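Local structure of separin (Saccharomyces cerevisiae, 5U1T) at residues 242-247 with 336-341; 587-592 with 636-641; 1119-1124 with 1391-1396. The protein cleaves the MCD1/SCC1 subunit of cohesin at the onset of anaphase as a caspase-like cysteine protease, letting the chromosomes segregate. All coordinates share one frame; numbering follows the deposited sequence.

Contact 1: residues 242-247 with 336-341; sequences FYLSYS and EGLPKN
Leu244 meets Leu338 because its CG lies anti to the carbonyl carbon (chi1 -73°) and its CD1 then extends anti to CA (chi2 -174°), so that this one methyl reaches out from the helix to the turn at 336-341. CD1 comes to 3.6 Å from CD2 of Leu338, methyl to methyl, the two side chains running obliquely past each other. Leu338 sets off from its backbone away from the helix, and its end bends back into the contact. The same CD1 lies 3.8 Å from Gly337 O and 4.1 Å from Glu336 O, and Pro339 CD is a more distant neighbour. Leu244 thus carries the whole contact from the helix side, and no hydrogen bond crosses it. Gly337 is the first residue to leave the helical conformation, with a phi of 60° that favours glycine, and it turns the chain past the leucine tip. Glu336 O, at this helix end, accepts a hydrogen bond from Asn240, while the Glu336 carboxylate takes the backbone N-H groups of Cys295 and Ile296. This surface contact sets helix 236-250 against the turn that joins helix 319-336 to helix 342-357, where Asn341 is the N-cap; on another side, Phe242 and Tyr246 of helix 236-250 pack on helix 190-203.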
loop_
_atom_site.group_PDB
_atom_site.type_symbol
_atom_site.label_atom_id
_atom_site.label_comp_id
_atom_site.label_asym_id
_atom_site.label_seq_id
_atom_site.Cartn_x
_atom_site.Cartn_y
_atom_site.Cartn_z
ATOM N N PHE A 242 64.952 36.157 10.317
ATOM C CA PHE A 242 65.309 36.122 11.732
ATOM C C PHE A 242 65.269 37.487 12.413
ATOM O O PHE A 242 64.675 37.633 13.487
ATOM C CB PHE A 242 66.693 35.524 11.900
ATOM C CG PHE A 242 66.707 34.039 11.859
ATOM C CD1 PHE A 242 66.826 33.369 10.657
ATOM C CD2 PHE A 242 66.596 33.305 13.024
ATOM C CE1 PHE A 242 66.841 31.990 10.618
ATOM C CE2 PHE A 242 66.607 31.928 12.989
ATOM C CZ PHE A 242 66.731 31.272 11.785
ATOM N N TYR A 243 65.917 38.469 11.787
ATOM C CA TYR A 243 66.007 39.823 12.327
ATOM C C TYR A 243 64.617 40.433 12.450
ATOM O O TYR A 243 64.301 41.062 13.460
ATOM C CB TYR A 243 66.918 40.700 11.444
ATOM C CG TYR A 243 66.970 42.184 11.807
ATOM C CD1 TYR A 243 66.046 43.091 11.282
ATOM C CD2 TYR A 243 67.958 42.685 12.651
ATOM C CE1 TYR A 243 66.095 44.446 11.602
ATOM C CE2 TYR A 243 68.012 44.040 12.975
ATOM C CZ TYR A 243 67.080 44.917 12.451
ATOM O OH TYR A 243 67.132 46.265 12.767
ATOM N N LEU A 244 63.790 40.242 11.425
ATOM C CA LEU A 244 62.427 40.754 11.452
ATOM C C LEU A 244 61.681 40.266 12.687
ATOM O O LEU A 244 61.028 41.045 13.369
ATOM C CB LEU A 244 61.664 40.345 10.191
ATOM C CG LEU A 244 62.037 41.047 8.882
ATOM C CD1 LEU A 244 61.083 40.629 7.764
ATOM C CD2 LEU A 244 62.066 42.567 9.057
ATOM N N SER A 245 61.786 38.973 12.976
ATOM C CA SER A 245 61.141 38.411 14.155
ATOM C C SER A 245 61.787 38.934 15.434
ATOM O O SER A 245 61.115 39.125 16.444
ATOM C CB SER A 245 61.202 36.889 14.118
ATOM O OG SER A 245 60.565 36.405 12.957
ATOM N N TYR A 246 63.052 39.289 15.324
ATOM C CA TYR A 246 63.773 39.819 16.451
ATOM C C TYR A 246 63.359 41.250 16.661
ATOM O O TYR A 246 63.103 41.660 17.777
ATOM C CB TYR A 246 65.269 39.756 16.201
ATOM C CG TYR A 246 66.083 40.633 17.117
ATOM C CD1 TYR A 246 66.383 40.235 18.401
ATOM C CD2 TYR A 246 66.555 41.857 16.691
ATOM C CE1 TYR A 246 67.127 41.035 19.236
ATOM C CE2 TYR A 246 67.299 42.663 17.519
ATOM C CZ TYR A 246 67.582 42.246 18.789
ATOM O OH TYR A 246 68.326 43.046 19.613
ATOM N N SER A 247 63.289 41.998 15.572
ATOM C CA SER A 247 62.914 43.401 15.616
ATOM C C SER A 247 61.634 43.628 16.389
ATOM O O SER A 247 61.584 44.422 17.316
ATOM C CB SER A 247 62.719 43.933 14.203
ATOM O OG SER A 247 63.943 44.018 13.519
ATOM N N GLU A 336 62.654 35.389 2.754
ATOM C CA GLU A 336 62.688 36.626 3.513
ATOM C C GLU A 336 61.699 36.610 4.664
ATOM O O GLU A 336 61.953 37.199 5.712
ATOM C CB GLU A 336 62.402 37.798 2.587
ATOM C CG GLU A 336 63.482 37.981 1.551
ATOM C CD GLU A 336 64.719 38.584 2.152
ATOM O OE1 GLU A 336 64.617 39.771 2.525
ATOM O OE2 GLU A 336 65.769 37.890 2.264
ATOM N N GLY A 337 60.578 35.929 4.458
ATOM C CA GLY A 337 59.574 35.789 5.490
ATOM C C GLY A 337 59.045 37.133 5.936
ATOM O O GLY A 337 59.082 37.465 7.115
ATOM N N LEU A 338 58.585 37.922 4.975
ATOM C CA LEU A 338 57.889 39.165 5.268
ATOM C C LEU A 338 56.438 38.887 5.645
ATOM O O LEU A 338 55.809 37.981 5.097
ATOM C CB LEU A 338 57.925 40.108 4.066
ATOM C CG LEU A 338 58.947 41.238 3.960
ATOM C CD1 LEU A 338 58.600 42.102 2.760
ATOM C CD2 LEU A 338 58.996 42.091 5.217
ATOM N N PRO A 339 55.902 39.676 6.582
ATOM C CA PRO A 339 54.470 39.619 6.876
ATOM C C PRO A 339 53.654 39.989 5.645
ATOM O O PRO A 339 54.034 40.900 4.912
ATOM C CB PRO A 339 54.290 40.656 7.992
ATOM C CG PRO A 339 55.653 40.812 8.590
ATOM C CD PRO A 339 56.614 40.622 7.461
ATOM N N LYS A 340 52.557 39.305 5.425
ATOM C CA LYS A 340 51.763 39.575 4.266
ATOM C C LYS A 340 51.232 40.983 4.228
ATOM O O LYS A 340 50.867 41.543 5.249
ATOM C CB LYS A 340 50.577 38.622 4.247
ATOM C CG LYS A 340 49.652 38.783 5.439
ATOM C CD LYS A 340 48.482 37.817 5.384
ATOM C CE LYS A 340 47.545 37.969 6.576
ATOM N NZ LYS A 340 48.188 37.609 7.873
ATOM N N ASN A 341 51.247 41.569 3.040
ATOM C CA ASN A 341 50.587 42.857 2.852
ATOM C C ASN A 341 49.853 42.870 1.513
ATOM O O ASN A 341 50.036 41.965 0.697
ATOM C CB ASN A 341 51.584 44.013 2.941
ATOM C CG ASN A 341 52.687 43.908 1.923
ATOM O OD1 ASN A 341 52.438 43.951 0.718
ATOM N ND2 ASN A 341 53.925 43.787 2.398
#

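Contact 2: residues 587-592 with 636-641; sequences NKWLQK and KYYSSI
Leu590 and Tyr638 are the nearest backbone pair of 587-592 and 636-641, yet their CA atoms stand 9.6 Å apart, a gap that side chains bridge without any hydrogen bond across it. Tyr638 does most of the bridging. Its CB points toward the other segment, and with CG anti to the carbonyl carbon (chi1 -68°) the phenol reaches across to Leu590 and Trp589. Leu590 lays its CD1 methyl over one face of the ring, off centre toward the hydroxyl end: CD1 is 3.3 Å from CZ, 3.5 Å from CE2 and 3.8 Å from CE1 of Tyr638, a methyl-on-ring contact. Trp589, with CG anti to the backbone N (chi1 -160°), brings the five-membered end of its indole to the hydroxyl, where CD1 lies 4.1 Å from Tyr638 OH near the indole plane. The two side chains cross at about a right angle, and the phenol oxygen meets the edge of the indole. Both belong to the helical domain, here a succession of short helices in which 593-596, 602-617 and 621-633 come between the two segments. Glu604, from helix 602-617, receives hydrogen bonds from both rings, Tyr638 OH to OE1 and Trp589 NE1 to OE2, so one carboxylate satisfies two buried polar groups and ties their orientations together. A phenylalanine in place of Tyr638 would probably leave Glu604 OE1 without this donor and break the link that Glu604 makes between the two aromatic side chains, although the ring face under Leu590 would remain. Leu590 also packs on Leu627 and Cys630 of helix 621-633, and Tyr638 on Met605 and Ile600.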
loop_
_atom_site.group_PDB
_atom_site.type_symbol
_atom_site.label_atom_id
_atom_site.label_comp_id
_atom_site.label_asym_id
_atom_site.label_seq_id
_atom_site.Cartn_x
_atom_site.Cartn_y
_atom_site.Cartn_z
ATOM N N ASN A 587 12.669 4.787 25.129
ATOM C CA ASN A 587 13.083 5.057 26.501
ATOM C C ASN A 587 14.578 5.108 26.769
ATOM O O ASN A 587 14.995 5.747 27.742
ATOM C CB ASN A 587 12.463 4.033 27.433
ATOM C CG ASN A 587 10.966 4.253 27.607
ATOM O OD1 ASN A 587 10.163 3.472 27.100
ATOM N ND2 ASN A 587 10.584 5.333 28.315
ATOM N N LYS A 588 15.381 4.450 25.930
ATOM C CA LYS A 588 16.817 4.379 26.167
ATOM C C LYS A 588 17.628 5.042 25.060
ATOM O O LYS A 588 18.837 5.148 25.163
ATOM C CB LYS A 588 17.265 2.927 26.325
ATOM C CG LYS A 588 16.534 2.175 27.405
ATOM C CD LYS A 588 16.471 2.982 28.672
ATOM C CE LYS A 588 17.511 2.514 29.681
ATOM N NZ LYS A 588 17.386 1.032 29.853
ATOM N N TRP A 589 16.977 5.480 23.990
ATOM C CA TRP A 589 17.680 6.285 23.003
ATOM C C TRP A 589 17.049 7.655 22.861
ATOM O O TRP A 589 17.612 8.660 23.284
ATOM C CB TRP A 589 17.725 5.602 21.631
ATOM C CG TRP A 589 18.832 6.179 20.811
ATOM C CD1 TRP A 589 18.727 7.119 19.830
ATOM C CD2 TRP A 589 20.225 5.910 20.961
ATOM N NE1 TRP A 589 19.968 7.427 19.335
ATOM C CE2 TRP A 589 20.907 6.701 20.018
ATOM C CE3 TRP A 589 20.965 5.064 21.796
ATOM C CZ2 TRP A 589 22.304 6.670 19.883
ATOM C CZ3 TRP A 589 22.350 5.032 21.658
ATOM C CH2 TRP A 589 23.002 5.833 20.711
ATOM N N LEU A 590 15.854 7.673 22.278
ATOM C CA LEU A 590 15.150 8.909 21.981
ATOM C C LEU A 590 14.998 9.793 23.201
ATOM O O LEU A 590 15.052 11.013 23.088
ATOM C CB LEU A 590 13.790 8.587 21.405
ATOM C CG LEU A 590 13.224 9.533 20.355
ATOM C CD1 LEU A 590 14.198 9.658 19.209
ATOM C CD2 LEU A 590 11.875 8.982 19.873
ATOM N N GLN A 591 14.830 9.177 24.369
ATOM C CA GLN A 591 14.618 9.922 25.611
ATOM C C GLN A 591 15.875 10.617 26.111
ATOM O O GLN A 591 15.792 11.670 26.757
ATOM C CB GLN A 591 14.099 8.999 26.707
ATOM C CG GLN A 591 13.074 9.670 27.599
ATOM C CD GLN A 591 11.950 10.320 26.795
ATOM O OE1 GLN A 591 11.302 9.673 25.967
ATOM N NE2 GLN A 591 11.728 11.611 27.031
ATOM N N LYS A 592 17.028 10.006 25.824
ATOM C CA LYS A 592 18.340 10.544 26.166
ATOM C C LYS A 592 18.868 11.405 25.025
ATOM O O LYS A 592 20.075 11.497 24.798
ATOM C CB LYS A 592 19.324 9.408 26.477
ATOM C CG LYS A 592 18.697 8.263 27.264
ATOM C CD LYS A 592 19.557 7.836 28.456
ATOM C CE LYS A 592 18.693 7.109 29.497
ATOM N NZ LYS A 592 17.451 7.881 29.823
ATOM N N LYS A 636 14.273 19.454 18.853
ATOM C CA LYS A 636 15.605 20.056 18.840
ATOM C C LYS A 636 16.587 19.277 17.972
ATOM O O LYS A 636 17.548 19.838 17.462
ATOM C CB LYS A 636 16.158 20.161 20.271
ATOM C CG LYS A 636 17.521 20.869 20.408
ATOM C CD LYS A 636 17.963 20.967 21.875
ATOM C CE LYS A 636 19.355 21.567 22.009
ATOM N NZ LYS A 636 19.906 21.407 23.390
ATOM N N TYR A 637 16.326 17.987 17.801
ATOM C CA TYR A 637 17.239 17.097 17.106
ATOM C C TYR A 637 16.599 16.399 15.929
ATOM O O TYR A 637 17.289 15.947 15.007
ATOM C CB TYR A 637 17.778 16.052 18.078
ATOM C CG TYR A 637 18.591 16.663 19.192
ATOM C CD1 TYR A 637 17.976 17.130 20.353
ATOM C CD2 TYR A 637 19.973 16.795 19.078
ATOM C CE1 TYR A 637 18.720 17.698 21.378
ATOM C CE2 TYR A 637 20.719 17.364 20.092
ATOM C CZ TYR A 637 20.088 17.817 21.242
ATOM O OH TYR A 637 20.828 18.388 22.259
ATOM N N TYR A 638 15.275 16.286 15.961
ATOM C CA TYR A 638 14.612 15.429 14.998
ATOM C C TYR A 638 13.700 16.216 14.095
ATOM O O TYR A 638 12.785 15.657 13.492
ATOM C CB TYR A 638 13.842 14.334 15.723
ATOM C CG TYR A 638 14.742 13.334 16.411
ATOM C CD1 TYR A 638 15.211 12.211 15.731
ATOM C CD2 TYR A 638 15.139 13.517 17.738
ATOM C CE1 TYR A 638 16.029 11.290 16.354
ATOM C CE2 TYR A 638 15.970 12.600 18.370
ATOM C CZ TYR A 638 16.414 11.492 17.668
ATOM O OH TYR A 638 17.220 10.569 18.289
ATOM N N SER A 639 13.970 17.512 13.983
ATOM C CA SER A 639 13.080 18.404 13.254
ATOM C C SER A 639 12.928 17.973 11.806
ATOM O O SER A 639 11.862 18.160 11.215
ATOM C CB SER A 639 13.581 19.849 13.312
ATOM O OG SER A 639 14.365 20.162 12.167
ATOM N N SER A 640 13.981 17.388 11.240
ATOM C CA SER A 640 13.982 17.001 9.826
ATOM C C SER A 640 13.031 15.842 9.562
ATOM O O SER A 640 12.551 15.638 8.447
ATOM C CB SER A 640 15.405 16.627 9.363
ATOM O OG SER A 640 15.743 15.276 9.666
ATOM N N ILE A 641 12.760 15.085 10.610
ATOM C CA ILE A 641 12.008 13.853 10.482
ATOM C C ILE A 641 10.554 14.038 10.929
ATOM O O ILE A 641 9.700 13.219 10.616
ATOM C CB ILE A 641 12.685 12.761 11.301
ATOM C CG1 ILE A 641 12.639 11.441 10.587
ATOM C CG2 ILE A 641 12.071 12.626 12.688
ATOM C CD1 ILE A 641 13.214 10.383 11.450
#

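Contact 3: residues 1119-1124 with 1391-1396; sequences SAAQKD and LNKLLS
The flat amide of Asn1392 presents one face to helix 1119-1124: Ala1121 O sits almost straight above its CG, 3.7 Å away, and the CB of Ala1121 lies on that same side, 3.9 Å from Asn1392 CB. Toward the outer edge of the amide comes Asp1124, whose CB is 3.7 Å from Asn1392 CG, tilted up from the plane on the side of the alanine. The Asp1124 carboxylate lies farther out, still raised to the alanine side of the amide plane, its own plane 32° from that of the amide, while the two side chains run at roughly a right angle. Asn1392 reaches this place because its CG stands anti to the backbone N (chi1 179°), carrying the amide across to the opposing helix. Lys1393 arrives by a different route. Its chain is bent at chi2 and again at chi4, which folds the ammonium group back to within 4.0 Å of Ala1121 CB, at NZ. From there NZ is 5.6 Å from Asp1124 OD2, too far for a salt bridge, though the opposite charges probably attract weakly. The small alanine side chain is consistent with the close backbone approach, with the CA atoms of Ala1121 and Asn1392 5.5 Å apart, where the axes of the segments 1119-1124 and 1391-1396 pass 9.5 Å from each other at 56°. Val1389 also packs on Ala1121, and Leu1125 touches Leu1391, Asn1392 and Leu1395. The contact thus joins helix 1111-1127, which leads into strand 1132-1139 of the seven-stranded mixed sheet, to helix 1388-1397, which follows strand 1382-1385 of the same sheet; helix 1062-1072 packs against Gln1122 of the former.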
loop_
_atom_site.group_PDB
_atom_site.type_symbol
_atom_site.label_atom_id
_atom_site.label_comp_id
_atom_site.label_asym_id
_atom_site.label_seq_id
_atom_site.Cartn_x
_atom_site.Cartn_y
_atom_site.Cartn_z
ATOM N N SER A 1119 -42.275 1.440 -9.676
ATOM C CA SER A 1119 -43.652 1.744 -9.346
ATOM C C SER A 1119 -44.401 2.155 -10.597
ATOM O O SER A 1119 -45.626 2.056 -10.661
ATOM C CB SER A 1119 -43.716 2.841 -8.299
ATOM O OG SER A 1119 -43.233 4.046 -8.852
ATOM N N ALA A 1120 -43.658 2.628 -11.594
ATOM C CA ALA A 1120 -44.253 2.924 -12.887
ATOM C C ALA A 1120 -44.606 1.622 -13.592
ATOM O O ALA A 1120 -45.584 1.559 -14.330
ATOM C CB ALA A 1120 -43.327 3.756 -13.738
ATOM N N ALA A 1121 -43.813 0.582 -13.353
ATOM C CA ALA A 1121 -44.067 -0.716 -13.958
ATOM C C ALA A 1121 -45.413 -1.234 -13.477
ATOM O O ALA A 1121 -46.271 -1.654 -14.261
ATOM C CB ALA A 1121 -42.972 -1.689 -13.613
ATOM N N GLN A 1122 -45.591 -1.182 -12.167
ATOM C CA GLN A 1122 -46.797 -1.666 -11.545
ATOM C C GLN A 1122 -48.023 -0.842 -11.948
ATOM O O GLN A 1122 -49.100 -1.399 -12.174
ATOM C CB GLN A 1122 -46.602 -1.664 -10.043
ATOM C CG GLN A 1122 -47.843 -1.857 -9.248
ATOM C CD GLN A 1122 -47.511 -2.359 -7.874
ATOM O OE1 GLN A 1122 -46.484 -3.020 -7.692
ATOM N NE2 GLN A 1122 -48.367 -2.049 -6.891
ATOM N N LYS A 1123 -47.859 0.476 -12.050
ATOM C CA LYS A 1123 -48.949 1.335 -12.493
ATOM C C LYS A 1123 -49.331 0.986 -13.927
ATOM O O LYS A 1123 -50.513 0.894 -14.267
ATOM C CB LYS A 1123 -48.570 2.812 -12.379
ATOM C CG LYS A 1123 -49.466 3.739 -13.192
ATOM C CD LYS A 1123 -49.809 5.016 -12.445
ATOM C CE LYS A 1123 -50.264 6.113 -13.397
ATOM N NZ LYS A 1123 -49.136 6.574 -14.284
ATOM N N ASP A 1124 -48.324 0.762 -14.762
ATOM C CA ASP A 1124 -48.553 0.387 -16.153
ATOM C C ASP A 1124 -49.235 -0.963 -16.288
ATOM O O ASP A 1124 -50.171 -1.095 -17.068
ATOM C CB ASP A 1124 -47.244 0.372 -16.931
ATOM C CG ASP A 1124 -46.760 1.752 -17.256
ATOM O OD1 ASP A 1124 -47.596 2.684 -17.225
ATOM O OD2 ASP A 1124 -45.553 1.903 -17.540
ATOM N N LEU A 1391 -41.391 -7.886 -16.563
ATOM C CA LEU A 1391 -42.660 -8.160 -17.186
ATOM C C LEU A 1391 -43.140 -6.917 -17.941
ATOM O O LEU A 1391 -43.475 -7.001 -19.129
ATOM C CB LEU A 1391 -43.693 -8.605 -16.142
ATOM C CG LEU A 1391 -45.087 -8.937 -16.690
ATOM C CD1 LEU A 1391 -45.006 -10.056 -17.725
ATOM C CD2 LEU A 1391 -46.072 -9.284 -15.567
ATOM N N ASN A 1392 -43.152 -5.761 -17.283
ATOM C CA ASN A 1392 -43.777 -4.599 -17.911
ATOM C C ASN A 1392 -42.981 -4.040 -19.071
ATOM O O ASN A 1392 -43.549 -3.427 -19.963
ATOM C CB ASN A 1392 -44.034 -3.479 -16.904
ATOM C CG ASN A 1392 -44.676 -2.257 -17.556
ATOM O OD1 ASN A 1392 -45.840 -2.297 -17.957
ATOM N ND2 ASN A 1392 -43.907 -1.177 -17.689
ATOM N N LYS A 1393 -41.668 -4.239 -19.084
ATOM C CA LYS A 1393 -40.910 -3.771 -20.240
ATOM C C LYS A 1393 -41.088 -4.760 -21.398
ATOM O O LYS A 1393 -41.208 -4.348 -22.555
ATOM C CB LYS A 1393 -39.428 -3.559 -19.900
ATOM C CG LYS A 1393 -39.182 -2.429 -18.875
ATOM C CD LYS A 1393 -39.899 -1.092 -19.235
ATOM C CE LYS A 1393 -39.972 -0.157 -18.004
ATOM N NZ LYS A 1393 -40.665 -0.822 -16.818
ATOM N N LEU A 1394 -41.127 -6.056 -21.087
ATOM C CA LEU A 1394 -41.386 -7.066 -22.103
ATOM C C LEU A 1394 -42.749 -6.824 -22.746
ATOM O O LEU A 1394 -42.890 -6.901 -23.971
ATOM C CB LEU A 1394 -41.329 -8.469 -21.508
ATOM C CG LEU A 1394 -40.020 -9.225 -21.696
ATOM C CD1 LEU A 1394 -40.185 -10.669 -21.266
ATOM C CD2 LEU A 1394 -39.568 -9.145 -23.135
ATOM N N LEU A 1395 -43.751 -6.521 -21.925
ATOM C CA LEU A 1395 -45.079 -6.246 -22.457
ATOM C C LEU A 1395 -45.100 -4.906 -23.212
ATOM O O LEU A 1395 -45.737 -4.791 -24.262
ATOM C CB LEU A 1395 -46.138 -6.262 -21.344
ATOM C CG LEU A 1395 -46.417 -7.577 -20.598
ATOM C CD1 LEU A 1395 -47.572 -7.423 -19.632
ATOM C CD2 LEU A 1395 -46.676 -8.729 -21.530
ATOM N N SER A 1396 -44.405 -3.897 -22.703
ATOM C CA SER A 1396 -44.292 -2.641 -23.450
ATOM C C SER A 1396 -43.610 -2.850 -24.807
ATOM O O SER A 1396 -43.957 -2.201 -25.784
ATOM C CB SER A 1396 -43.529 -1.585 -22.644
ATOM O OG SER A 1396 -44.420 -0.813 -21.856
#

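In the fold
The three contacts follow one another along the chain, each closing before the next opens, and share no helix or strand. Contacts 1 and 2 lie in the all-helical part, their centres 53 Å apart on the same side of the chain's centre; contact 1 is near one extremity, contact 2 much closer to the middle. Contact 3, 71 Å from contact 2 and 115 Å from contact 1 between centres, lies on the opposite side, beside the mixed sheets of the catalytic end. The first two join segments 89 and 44 residues apart within the helical part, whereas contact 3 brings together segments 267 residues apart in sequence, on helices that lead into and follow strands of one mixed sheet.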